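Local coordinates for D7 protein (Aedes aegypti, PDB 3DZT), which binds and sequesters host biogenic amines and eicosanoids, in separate pockets for amines and lipids, and so modulates blood feeding by female mosquitoes, at residues M9-T14 with Q272-N277; P3-E8 with K144-K149; A25-M30 with P279-Y284. All coordinates share one frame; numbering follows the deposited sequence.

Contact 1 of 3, residues M9-T14 with Q272-N277; sequences MLFIFT and QIYAFN. With EAH ((5S,7E,9E,11Z,14Z)-5-hydroxyicosa-7,9,11,14-tetraenoic acid), chain C.
The Tyr-274 ring turns an edge to helix 6-20: the backbone N of Phe-11 lies near the ring plane, 3.8 Å from Tyr-274 CD2, while Leu-10 and Thr-14 approach the same ring obliquely. On the Phe-11 side it is again an edge that is used, Tyr-274 CE2 lying near the plane of that ring and 4.0 Å from Phe-11 CB. With chi1 at -176°, Leu-10 turns CG away from its own nitrogen and toward the loop, 3.8 Å from Tyr-274 CD2. Arg-147 adds a cation-pi contact to Tyr-274, and the phenol OH is hydrogen-bonded to Glu-7. The loop follows helix 257-271 and bends in a type I beta turn from Ile-273 to Phe-276, which presents Tyr-274 to the first long helix of the N-terminal PBP/GOBP unit, whose pocket takes the lipid. On the pocket side of the helix, one face of the Phe-13 ring carries the fatty-acid chain: EAH C8 is 3.5 Å from Phe-13 CG, offset toward the rim. Thr-14 OG1 touches Tyr-274 CB at 3.5 Å but spends its hydrogen bond within the helix, donating to Leu-10 O at 2.8 Å. It reaches that oxygen from one face of the carbonyl plane, tilted 28°, and Thr-14 N comes from the other.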
loop_
_atom_site.group_PDB
_atom_site.type_symbol
_atom_site.label_atom_id
_atom_site.label_comp_id
_atom_site.label_asym_id
_atom_site.label_seq_id
_atom_site.Cartn_x
_atom_site.Cartn_y
_atom_site.Cartn_z
ATOM N N MET A 9 -2.238 1.347 -6.714
ATOM C CA MET A 9 -3.152 2.487 -6.597
ATOM C C MET A 9 -4.203 2.301 -5.512
ATOM O O MET A 9 -4.517 3.251 -4.791
ATOM C CB MET A 9 -3.798 2.859 -7.951
ATOM C CG MET A 9 -2.761 3.349 -8.963
ATOM S SD MET A 9 -1.747 4.755 -8.401
ATOM C CE MET A 9 -2.939 5.921 -7.815
ATOM N N LEU A 10 -4.726 1.080 -5.368
ATOM C CA LEU A 10 -5.751 0.828 -4.369
ATOM C C LEU A 10 -5.160 1.042 -2.989
ATOM O O LEU A 10 -5.810 1.624 -2.118
ATOM C CB LEU A 10 -6.311 -0.593 -4.500
ATOM C CG LEU A 10 -7.475 -0.927 -3.558
ATOM C CD1 LEU A 10 -8.694 -0.054 -3.879
ATOM C CD2 LEU A 10 -7.792 -2.428 -3.695
ATOM N N PHE A 11 -3.906 0.606 -2.802
ATOM C CA PHE A 11 -3.217 0.853 -1.546
ATOM C C PHE A 11 -3.133 2.353 -1.241
ATOM O O PHE A 11 -3.440 2.792 -0.143
ATOM C CB PHE A 11 -1.804 0.265 -1.572
ATOM C CG PHE A 11 -1.054 0.510 -0.303
ATOM C CD1 PHE A 11 -1.181 -0.374 0.753
ATOM C CD2 PHE A 11 -0.274 1.642 -0.142
ATOM C CE1 PHE A 11 -0.505 -0.125 1.979
ATOM C CE2 PHE A 11 0.412 1.888 1.062
ATOM C CZ PHE A 11 0.282 0.994 2.109
ATOM N N ILE A 12 -2.706 3.125 -2.228
ATOM C CA ILE A 12 -2.568 4.569 -2.081
ATOM C C ILE A 12 -3.906 5.197 -1.747
ATOM O O ILE A 12 -4.008 5.964 -0.785
ATOM C CB ILE A 12 -2.003 5.205 -3.380
ATOM C CG1 ILE A 12 -0.504 4.878 -3.467
ATOM C CG2 ILE A 12 -2.221 6.744 -3.371
ATOM C CD1 ILE A 12 0.183 5.285 -4.820
ATOM N N PHE A 13 -4.924 4.906 -2.547
ATOM C CA PHE A 13 -6.237 5.545 -2.327
ATOM C C PHE A 13 -6.775 5.245 -0.928
ATOM O O PHE A 13 -7.215 6.152 -0.208
ATOM C CB PHE A 13 -7.250 5.043 -3.361
ATOM C CG PHE A 13 -6.934 5.439 -4.793
ATOM C CD1 PHE A 13 -6.404 6.688 -5.111
ATOM C CD2 PHE A 13 -7.219 4.542 -5.827
ATOM C CE1 PHE A 13 -6.112 7.015 -6.456
ATOM C CE2 PHE A 13 -6.950 4.861 -7.169
ATOM C CZ PHE A 13 -6.401 6.101 -7.474
ATOM N N THR A 14 -6.754 3.964 -0.548
ATOM C CA THR A 14 -7.322 3.533 0.744
ATOM C C THR A 14 -6.522 4.035 1.945
ATOM O O THR A 14 -7.111 4.419 2.936
ATOM C CB THR A 14 -7.563 2.006 0.811
ATOM O OG1 THR A 14 -6.337 1.309 0.566
ATOM C CG2 THR A 14 -8.574 1.610 -0.250
ATOM N N GLN A 272 -6.695 -8.080 4.067
ATOM C CA GLN A 272 -7.797 -8.740 3.359
ATOM C C GLN A 272 -8.804 -7.780 2.750
ATOM O O GLN A 272 -9.528 -8.154 1.817
ATOM C CB GLN A 272 -8.532 -9.716 4.276
ATOM C CG GLN A 272 -7.620 -10.825 4.818
ATOM C CD GLN A 272 -8.287 -11.711 5.854
ATOM O OE1 GLN A 272 -9.501 -11.608 6.118
ATOM N NE2 GLN A 272 -7.499 -12.606 6.444
ATOM N N ILE A 273 -8.898 -6.568 3.293
ATOM C CA ILE A 273 -9.873 -5.579 2.773
ATOM C C ILE A 273 -9.187 -4.234 2.906
ATOM O O ILE A 273 -9.004 -3.752 4.029
ATOM C CB ILE A 273 -11.159 -5.523 3.622
ATOM C CG1 ILE A 273 -11.712 -6.926 3.888
ATOM C CG2 ILE A 273 -12.199 -4.577 2.935
ATOM C CD1 ILE A 273 -12.855 -6.984 4.920
ATOM N N TYR A 274 -8.740 -3.660 1.789
ATOM C CA TYR A 274 -7.974 -2.409 1.893
ATOM C C TYR A 274 -8.798 -1.290 2.511
ATOM O O TYR A 274 -8.240 -0.452 3.228
ATOM C CB TYR A 274 -7.390 -1.982 0.543
ATOM C CG TYR A 274 -6.121 -2.746 0.184
ATOM C CD1 TYR A 274 -5.785 -3.973 0.831
ATOM C CD2 TYR A 274 -5.273 -2.271 -0.808
ATOM C CE1 TYR A 274 -4.602 -4.666 0.483
ATOM C CE2 TYR A 274 -4.101 -2.957 -1.151
ATOM C CZ TYR A 274 -3.794 -4.151 -0.521
ATOM O OH TYR A 274 -2.647 -4.793 -0.910
ATOM N N ALA A 275 -10.117 -1.308 2.258
ATOM C CA ALA A 275 -11.063 -0.367 2.887
ATOM C C ALA A 275 -11.518 -0.750 4.314
ATOM O O ALA A 275 -12.540 -0.242 4.793
ATOM C CB ALA A 275 -12.293 -0.201 1.976
ATOM N N PHE A 276 -10.759 -1.629 4.979
ATOM C CA PHE A 276 -11.068 -2.171 6.326
ATOM C C PHE A 276 -11.676 -1.149 7.285
ATOM O O PHE A 276 -12.712 -1.415 7.918
ATOM C CB PHE A 276 -9.783 -2.729 6.930
ATOM C CG PHE A 276 -9.982 -3.504 8.220
ATOM C CD1 PHE A 276 -10.316 -4.862 8.189
ATOM C CD2 PHE A 276 -9.771 -2.883 9.464
ATOM C CE1 PHE A 276 -10.504 -5.582 9.393
ATOM C CE2 PHE A 276 -9.943 -3.595 10.662
ATOM C CZ PHE A 276 -10.304 -4.948 10.615
ATOM N N ASN A 277 -11.000 -0.002 7.383
ATOM C CA ASN A 277 -11.344 1.073 8.319
ATOM C C ASN A 277 -12.150 2.237 7.740
ATOM O O ASN A 277 -12.441 3.200 8.452
ATOM C CB ASN A 277 -10.047 1.617 8.930
ATOM C CG ASN A 277 -9.527 0.754 10.032
ATOM O OD1 ASN A 277 -10.288 0.284 10.868
ATOM N ND2 ASN A 277 -8.209 0.538 10.053
HETATM O O1 EAH C . -10.617 -1.708 -8.691
HETATM C C1 EAH C . -11.267 -0.739 -8.440
HETATM O O2 EAH C . -12.286 -0.854 -7.804
HETATM C C2 EAH C . -10.894 0.624 -8.935
HETATM C C3 EAH C . -11.639 1.583 -8.061
HETATM C C4 EAH C . -10.735 2.435 -7.193
HETATM C C5 EAH C . -11.398 3.778 -6.913
HETATM O O3 EAH C . -11.441 4.570 -7.968
HETATM C C6 EAH C . -10.833 4.421 -5.662
HETATM C C7 EAH C . -11.283 5.839 -5.430
HETATM C C8 EAH C . -10.156 6.784 -5.265
HETATM C C9 EAH C . -10.559 8.155 -5.389
HETATM C C10 EAH C . -9.573 8.995 -5.619
HETATM C C11 EAH C . -10.158 10.300 -5.735
HETATM C C12 EAH C . -9.519 11.358 -6.141
HETATM C C13 EAH C . -8.069 11.300 -6.421
HETATM C C14 EAH C . -7.340 12.234 -5.510
HETATM C C15 EAH C . -6.529 13.215 -5.803
HETATM C C16 EAH C . -6.135 13.630 -7.175
HETATM C C17 EAH C . -4.944 12.866 -7.671
HETATM C C18 EAH C . -5.495 11.761 -8.505
HETATM C C19 EAH C . -4.656 11.255 -9.641
HETATM C C20 EAH C . -3.512 10.410 -9.222
#

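Contact 2 of 3, residues P3-E8 with K144-K149; sequences PFDPEE and KDIRQK. With EAH ((5S,7E,9E,11Z,14Z)-5-hydroxyicosa-7,9,11,14-tetraenoic acid), chain C.
A capping box opens helix 6-20, and the methyl end of Ile-146 packs against its Asp-5. Asp-5 sits at the N-cap: Glu-8 N donates to Asp-5 OD1 (2.8 Å, N-H...O angle 159°), and in return Asp-5 N donates to Glu-8 OE1 at 2.8 Å, a nearly straight bond of 171° that uses the anti lone pair of Glu-8 OE1. Chi1 of 74° puts the Asp-5 carboxylate over the helix start, where its CG meets Ile-146 CD1 at 3.5 Å. That same methyl reaches Pro-6 CD at 3.8 Å, the two side chains crossing at about a right angle, and lies near Glu-7 CB. Ile-146 is extended, with CG1 anti to the backbone N, and so delivers CD1 to this corner. Alongside, Glu-7 CG and Arg-147 CD touch at 4.0 Å, their side chains crossing likewise, without pairing their charges: Glu-7 is bound to Arg-198 in a salt bridge and to Tyr-274, whereas Arg-147 NE donates to Gln-151 O. Farther along the loop, Lys-149 belongs to the lipid site known to bind leukotriene E4. Its NZ donates to the fatty-acid carboxylate, to EAH O2 at 3.2 Å and, weakly, to EAH O1 at 3.4 Å.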
loop_
_atom_site.group_PDB
_atom_site.type_symbol
_atom_site.label_atom_id
_atom_site.label_comp_id
_atom_site.label_asym_id
_atom_site.label_seq_id
_atom_site.Cartn_x
_atom_site.Cartn_y
_atom_site.Cartn_z
ATOM N N PRO A 3 5.747 3.327 -12.571
ATOM C CA PRO A 3 4.281 3.291 -12.688
ATOM C C PRO A 3 3.655 2.403 -11.604
ATOM O O PRO A 3 4.373 1.657 -10.912
ATOM C CB PRO A 3 4.066 2.666 -14.058
ATOM C CG PRO A 3 5.222 1.696 -14.182
ATOM C CD PRO A 3 6.383 2.414 -13.545
ATOM N N PHE A 4 2.332 2.489 -11.462
ATOM C CA PHE A 4 1.605 1.816 -10.396
ATOM C C PHE A 4 0.596 0.882 -10.993
ATOM O O PHE A 4 -0.150 1.258 -11.907
ATOM C CB PHE A 4 0.877 2.856 -9.510
ATOM C CG PHE A 4 1.798 3.866 -8.885
ATOM C CD1 PHE A 4 2.613 3.515 -7.797
ATOM C CD2 PHE A 4 1.885 5.171 -9.397
ATOM C CE1 PHE A 4 3.468 4.450 -7.207
ATOM C CE2 PHE A 4 2.739 6.098 -8.819
ATOM C CZ PHE A 4 3.533 5.748 -7.734
ATOM N N ASP A 5 0.567 -0.353 -10.485
ATOM C CA ASP A 5 -0.443 -1.320 -10.894
ATOM C C ASP A 5 -1.750 -1.092 -10.095
ATOM O O ASP A 5 -1.784 -0.187 -9.241
ATOM C CB ASP A 5 0.120 -2.767 -10.817
ATOM C CG ASP A 5 0.254 -3.303 -9.395
ATOM O OD1 ASP A 5 -0.417 -2.783 -8.489
ATOM O OD2 ASP A 5 1.071 -4.248 -9.183
ATOM N N PRO A 6 -2.835 -1.830 -10.403
ATOM C CA PRO A 6 -4.107 -1.541 -9.733
ATOM C C PRO A 6 -4.079 -1.685 -8.198
ATOM O O PRO A 6 -4.749 -0.919 -7.496
ATOM C CB PRO A 6 -5.074 -2.560 -10.359
ATOM C CG PRO A 6 -4.484 -2.817 -11.741
ATOM C CD PRO A 6 -3.004 -2.869 -11.447
ATOM N N GLU A 7 -3.308 -2.653 -7.706
ATOM C CA GLU A 7 -3.197 -2.890 -6.272
ATOM C C GLU A 7 -2.419 -1.727 -5.643
ATOM O O GLU A 7 -2.725 -1.307 -4.524
ATOM C CB GLU A 7 -2.484 -4.228 -6.010
ATOM C CG GLU A 7 -2.283 -4.577 -4.504
ATOM C CD GLU A 7 -1.091 -3.885 -3.876
ATOM O OE1 GLU A 7 -0.134 -3.504 -4.597
ATOM O OE2 GLU A 7 -1.094 -3.721 -2.637
ATOM N N GLU A 8 -1.384 -1.251 -6.338
ATOM C CA GLU A 8 -0.560 -0.160 -5.815
ATOM C C GLU A 8 -1.398 1.086 -5.699
ATOM O O GLU A 8 -1.278 1.808 -4.693
ATOM C CB GLU A 8 0.680 0.075 -6.650
ATOM C CG GLU A 8 1.677 -1.094 -6.499
ATOM C CD GLU A 8 2.818 -0.954 -7.445
ATOM O OE1 GLU A 8 2.573 -0.829 -8.662
ATOM O OE2 GLU A 8 3.974 -0.984 -6.969
ATOM N N LYS A 144 -3.618 -14.712 -10.753
ATOM C CA LYS A 144 -2.790 -15.059 -9.571
ATOM C C LYS A 144 -1.478 -14.259 -9.438
ATOM O O LYS A 144 -0.802 -14.354 -8.421
ATOM C CB LYS A 144 -2.469 -16.564 -9.580
ATOM C CG LYS A 144 -1.310 -16.872 -10.510
ATOM C CD LYS A 144 -1.282 -18.298 -11.053
ATOM C CE LYS A 144 -0.366 -18.366 -12.278
ATOM N NZ LYS A 144 0.998 -17.765 -12.073
ATOM N N ASP A 145 -1.123 -13.465 -10.454
ATOM C CA ASP A 145 0.139 -12.714 -10.440
ATOM C C ASP A 145 0.051 -11.354 -9.724
ATOM O O ASP A 145 1.057 -10.693 -9.498
ATOM C CB ASP A 145 0.686 -12.562 -11.874
ATOM C CG ASP A 145 0.956 -13.888 -12.523
ATOM O OD1 ASP A 145 1.544 -14.773 -11.864
ATOM O OD2 ASP A 145 0.576 -14.039 -13.696
ATOM N N ILE A 146 -1.150 -10.969 -9.317
ATOM C CA ILE A 146 -1.322 -9.764 -8.497
ATOM C C ILE A 146 -2.275 -10.059 -7.339
ATOM O O ILE A 146 -3.172 -10.922 -7.447
ATOM C CB ILE A 146 -1.875 -8.587 -9.359
ATOM C CG1 ILE A 146 -1.672 -7.238 -8.649
ATOM C CG2 ILE A 146 -3.344 -8.851 -9.754
ATOM C CD1 ILE A 146 -2.028 -6.015 -9.510
ATOM N N ARG A 147 -2.083 -9.360 -6.219
ATOM C CA ARG A 147 -3.037 -9.470 -5.126
ATOM C C ARG A 147 -4.385 -8.923 -5.610
ATOM O O ARG A 147 -4.470 -7.786 -6.123
ATOM C CB ARG A 147 -2.519 -8.720 -3.909
ATOM C CG ARG A 147 -3.474 -8.737 -2.690
ATOM C CD ARG A 147 -4.356 -7.490 -2.682
ATOM N NE ARG A 147 -5.284 -7.526 -1.540
ATOM C CZ ARG A 147 -6.331 -6.711 -1.412
ATOM N NH1 ARG A 147 -6.565 -5.757 -2.317
ATOM N NH2 ARG A 147 -7.136 -6.837 -0.366
ATOM N N GLN A 148 -5.426 -9.734 -5.459
ATOM C CA GLN A 148 -6.758 -9.387 -5.984
ATOM C C GLN A 148 -7.529 -8.641 -4.900
ATOM O O GLN A 148 -7.200 -8.723 -3.717
ATOM C CB GLN A 148 -7.520 -10.662 -6.368
ATOM C CG GLN A 148 -6.917 -11.398 -7.548
ATOM C CD GLN A 148 -7.188 -10.703 -8.876
ATOM O OE1 GLN A 148 -8.252 -10.098 -9.081
ATOM N NE2 GLN A 148 -6.233 -10.815 -9.805
ATOM N N LYS A 149 -8.580 -7.933 -5.290
ATOM C CA LYS A 149 -9.403 -7.245 -4.280
ATOM C C LYS A 149 -9.986 -8.269 -3.307
ATOM O O LYS A 149 -10.356 -9.383 -3.730
ATOM C CB LYS A 149 -10.521 -6.441 -4.955
ATOM C CG LYS A 149 -9.978 -5.137 -5.589
ATOM C CD LYS A 149 -11.068 -4.162 -6.051
ATOM C CE LYS A 149 -11.869 -4.798 -7.176
ATOM N NZ LYS A 149 -13.004 -3.946 -7.672
HETATM O O1 EAH C . -10.617 -1.708 -8.691
HETATM C C1 EAH C . -11.267 -0.739 -8.440
HETATM O O2 EAH C . -12.286 -0.854 -7.804
HETATM C C2 EAH C . -10.894 0.624 -8.935
HETATM C C3 EAH C . -11.639 1.583 -8.061
HETATM C C4 EAH C . -10.735 2.435 -7.193
HETATM C C5 EAH C . -11.398 3.778 -6.913
HETATM O O3 EAH C . -11.441 4.570 -7.968
HETATM C C6 EAH C . -10.833 4.421 -5.662
HETATM C C7 EAH C . -11.283 5.839 -5.430
HETATM C C8 EAH C . -10.156 6.784 -5.265
HETATM C C9 EAH C . -10.559 8.155 -5.389
HETATM C C10 EAH C . -9.573 8.995 -5.619
HETATM C C11 EAH C . -10.158 10.300 -5.735
HETATM C C12 EAH C . -9.519 11.358 -6.141
HETATM C C13 EAH C . -8.069 11.300 -6.421
HETATM C C14 EAH C . -7.340 12.234 -5.510
HETATM C C15 EAH C . -6.529 13.215 -5.803
HETATM C C16 EAH C . -6.135 13.630 -7.175
HETATM C C17 EAH C . -4.944 12.866 -7.671
HETATM C C18 EAH C . -5.495 11.761 -8.505
HETATM C C19 EAH C . -4.656 11.255 -9.641
HETATM C C20 EAH C . -3.512 10.410 -9.222
#

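Contact 3 of 3, residues A25-M30 with P279-Y284. Unlike the reference sequence in segment 279-284: Asn-281 (reference Lys).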
loop_
_atom_site.group_PDB
_atom_site.type_symbol
_atom_site.label_atom_id
_atom_site.label_comp_id
_atom_site.label_asym_id
_atom_site.label_seq_id
_atom_site.Cartn_x
_atom_site.Cartn_y
_atom_site.Cartn_z
ATOM N N ALA A 25 -20.027 12.625 11.852
ATOM C CA ALA A 25 -21.173 12.717 10.940
ATOM C C ALA A 25 -20.809 12.808 9.456
ATOM O O ALA A 25 -21.498 12.221 8.610
ATOM C CB ALA A 25 -22.071 13.877 11.332
ATOM N N ASN A 26 -19.732 13.534 9.149
ATOM C CA ASN A 26 -19.332 13.754 7.744
ATOM C C ASN A 26 -18.578 12.584 7.104
ATOM O O ASN A 26 -18.350 12.597 5.892
ATOM C CB ASN A 26 -18.494 15.025 7.607
ATOM C CG ASN A 26 -19.220 16.264 8.086
ATOM O OD1 ASN A 26 -20.433 16.397 7.905
ATOM N ND2 ASN A 26 -18.482 17.184 8.704
ATOM N N ARG A 27 -18.203 11.585 7.904
ATOM C CA ARG A 27 -17.355 10.488 7.417
ATOM C C ARG A 27 -17.931 9.734 6.209
ATOM O O ARG A 27 -17.282 9.655 5.155
ATOM C CB ARG A 27 -16.981 9.499 8.528
ATOM C CG ARG A 27 -15.972 8.475 8.057
ATOM C CD ARG A 27 -15.613 7.475 9.144
ATOM N NE ARG A 27 -14.519 6.598 8.753
ATOM C CZ ARG A 27 -13.231 6.829 9.011
ATOM N NH1 ARG A 27 -12.841 7.935 9.658
ATOM N NH2 ARG A 27 -12.320 5.951 8.626
ATOM N N LEU A 28 -19.136 9.179 6.359
ATOM C CA LEU A 28 -19.721 8.404 5.254
ATOM C C LEU A 28 -20.058 9.270 4.018
ATOM O O LEU A 28 -19.731 8.875 2.894
ATOM C CB LEU A 28 -20.902 7.537 5.725
ATOM C CG LEU A 28 -20.530 6.342 6.623
ATOM C CD1 LEU A 28 -21.786 5.633 7.139
ATOM C CD2 LEU A 28 -19.698 5.349 5.861
ATOM N N PRO A 29 -20.700 10.440 4.208
ATOM C CA PRO A 29 -20.859 11.406 3.103
ATOM C C PRO A 29 -19.568 11.759 2.339
ATOM O O PRO A 29 -19.584 11.793 1.101
ATOM C CB PRO A 29 -21.425 12.639 3.808
ATOM C CG PRO A 29 -22.252 12.045 4.919
ATOM C CD PRO A 29 -21.424 10.891 5.420
ATOM N N MET A 30 -18.472 12.016 3.064
ATOM C CA MET A 30 -17.168 12.287 2.455
ATOM C C MET A 30 -16.685 11.109 1.645
ATOM O O MET A 30 -16.301 11.239 0.464
ATOM C CB MET A 30 -16.122 12.543 3.540
ATOM C CG MET A 30 -15.951 13.954 3.879
ATOM S SD MET A 30 -14.770 14.114 5.240
ATOM C CE MET A 30 -14.962 15.886 5.402
ATOM N N PRO A 279 -15.483 2.771 6.308
ATOM C CA PRO A 279 -16.823 3.150 6.767
ATOM C C PRO A 279 -16.826 3.669 8.219
ATOM O O PRO A 279 -17.583 4.599 8.554
ATOM C CB PRO A 279 -17.629 1.850 6.632
ATOM C CG PRO A 279 -16.880 1.020 5.640
ATOM C CD PRO A 279 -15.425 1.348 5.893
ATOM N N LYS A 280 -15.989 3.063 9.057
ATOM C CA LYS A 280 -15.694 3.543 10.406
ATOM C C LYS A 280 -14.466 2.830 10.925
ATOM O O LYS A 280 -14.235 1.656 10.601
ATOM C CB LYS A 280 -16.866 3.341 11.374
ATOM C CG LYS A 280 -17.486 1.947 11.391
ATOM C CD LYS A 280 -18.374 1.783 12.625
ATOM C CE LYS A 280 -19.097 0.437 12.629
ATOM N NZ LYS A 280 -20.127 0.355 13.741
ATOM N N ASN A 281 -13.662 3.530 11.718
ATOM C CA ASN A 281 -12.506 2.873 12.301
ATOM C C ASN A 281 -12.925 1.703 13.171
ATOM O O ASN A 281 -13.891 1.792 13.928
ATOM C CB ASN A 281 -11.658 3.858 13.075
ATOM C CG ASN A 281 -10.859 4.723 12.166
ATOM O OD1 ASN A 281 -9.777 4.322 11.689
ATOM N ND2 ASN A 281 -11.388 5.912 11.874
ATOM N N GLN A 282 -12.218 0.587 13.012
ATOM C CA GLN A 282 -12.519 -0.624 13.761
ATOM C C GLN A 282 -11.575 -0.701 14.936
ATOM O O GLN A 282 -10.380 -0.435 14.792
ATOM C CB GLN A 282 -12.381 -1.879 12.879
ATOM C CG GLN A 282 -13.267 -1.855 11.638
ATOM C CD GLN A 282 -13.616 -3.243 11.135
ATOM O OE1 GLN A 282 -14.041 -4.120 11.910
ATOM N NE2 GLN A 282 -13.454 -3.456 9.827
ATOM N N ALA A 283 -12.111 -1.053 16.101
ATOM C CA ALA A 283 -11.272 -1.222 17.278
ATOM C C ALA A 283 -10.624 -2.611 17.239
ATOM O O ALA A 283 -11.255 -3.590 16.827
ATOM C CB ALA A 283 -12.092 -1.018 18.550
ATOM N N TYR A 284 -9.356 -2.680 17.627
ATOM C CA TYR A 284 -8.633 -3.945 17.659
ATOM C C TYR A 284 -8.947 -4.734 18.918
ATOM O O TYR A 284 -8.884 -4.194 20.019
ATOM C CB TYR A 284 -7.130 -3.686 17.593
ATOM C CG TYR A 284 -6.285 -4.913 17.853
ATOM C CD1 TYR A 284 -6.252 -5.970 16.940
ATOM C CD2 TYR A 284 -5.506 -5.008 19.013
ATOM C CE1 TYR A 284 -5.458 -7.101 17.174
ATOM C CE2 TYR A 284 -4.718 -6.124 19.252
ATOM C CZ TYR A 284 -4.690 -7.162 18.327
ATOM O OH TYR A 284 -3.912 -8.269 18.574
HETATM O O HOH W 1 -9.461 5.967 9.608
#
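Arg-27 reaches from helix 27-34 as a straight arm to the loop at Pro-279, Lys-280 and Asn-281. Its chain is extended from CG to NE, with CG anti to the backbone N (chi1 -173°), and chi4 of 93° stands the guanidinium plane steeply against the CG-CD bond. The methylene next to the charged head grazes the loop, Arg-27 CD lying 3.5 Å from Pro-279 O, an oxygen that stands near the guanidinium plane at its edge. Over one face of the same group comes the amide of Asn-281, its plane inclined 63° to the guanidinium; Asn-281 ND2 is 3.3 Å from Arg-27 NH1, and as both are donors this is contact without a hydrogen bond. A water joins the two side chains instead: Arg-27 NH2 donates to water 1 at 3.0 Å, in the guanidinium plane, and the water is also hydrogen-bonded to Asn-281 OD1 at 2.7 Å. Beside the arm, Leu-28 sends CD2 over Pro-279, 3.5 Å from Pro-279 O and 4.1 Å from Pro-279 CB. The contact lies at the surface, away from the binding sites, and joins the helix of the N-terminal half to the long loop after helix 257-271. Backbone oxygens hold the arginine head on several sides: NE donates to Leu-278 O, NH2 to Asn-277 O and NH1 to Glu-22 O. Carbonyl dipoles and a water probably stabilise the buried cation, with a long, weak ion pair to Asp-23 adding to them.

The three contacts cross along the chain: their first segments come in the order 3-8, 9-14 and 25-30, and their partners in the order 144-149, 272-277 and 279-284. Contacts 1 and 2 share helix 6-20, have centres about 12 Å apart, and meet through Tyr-274, Glu-7 and Arg-147; both touch the bound fatty acid. Contact 3 lies on the next helix, 27-34, with its centre about 14 Å from that of contact 1 and about 25 Å from that of contact 2, and uses the same loop after helix 257-271 as contact 1. The first two tie helix 6-20, beside the lipid pocket, to loops bordering the amine-binding half; contact 3 adds a surface join away from the sites.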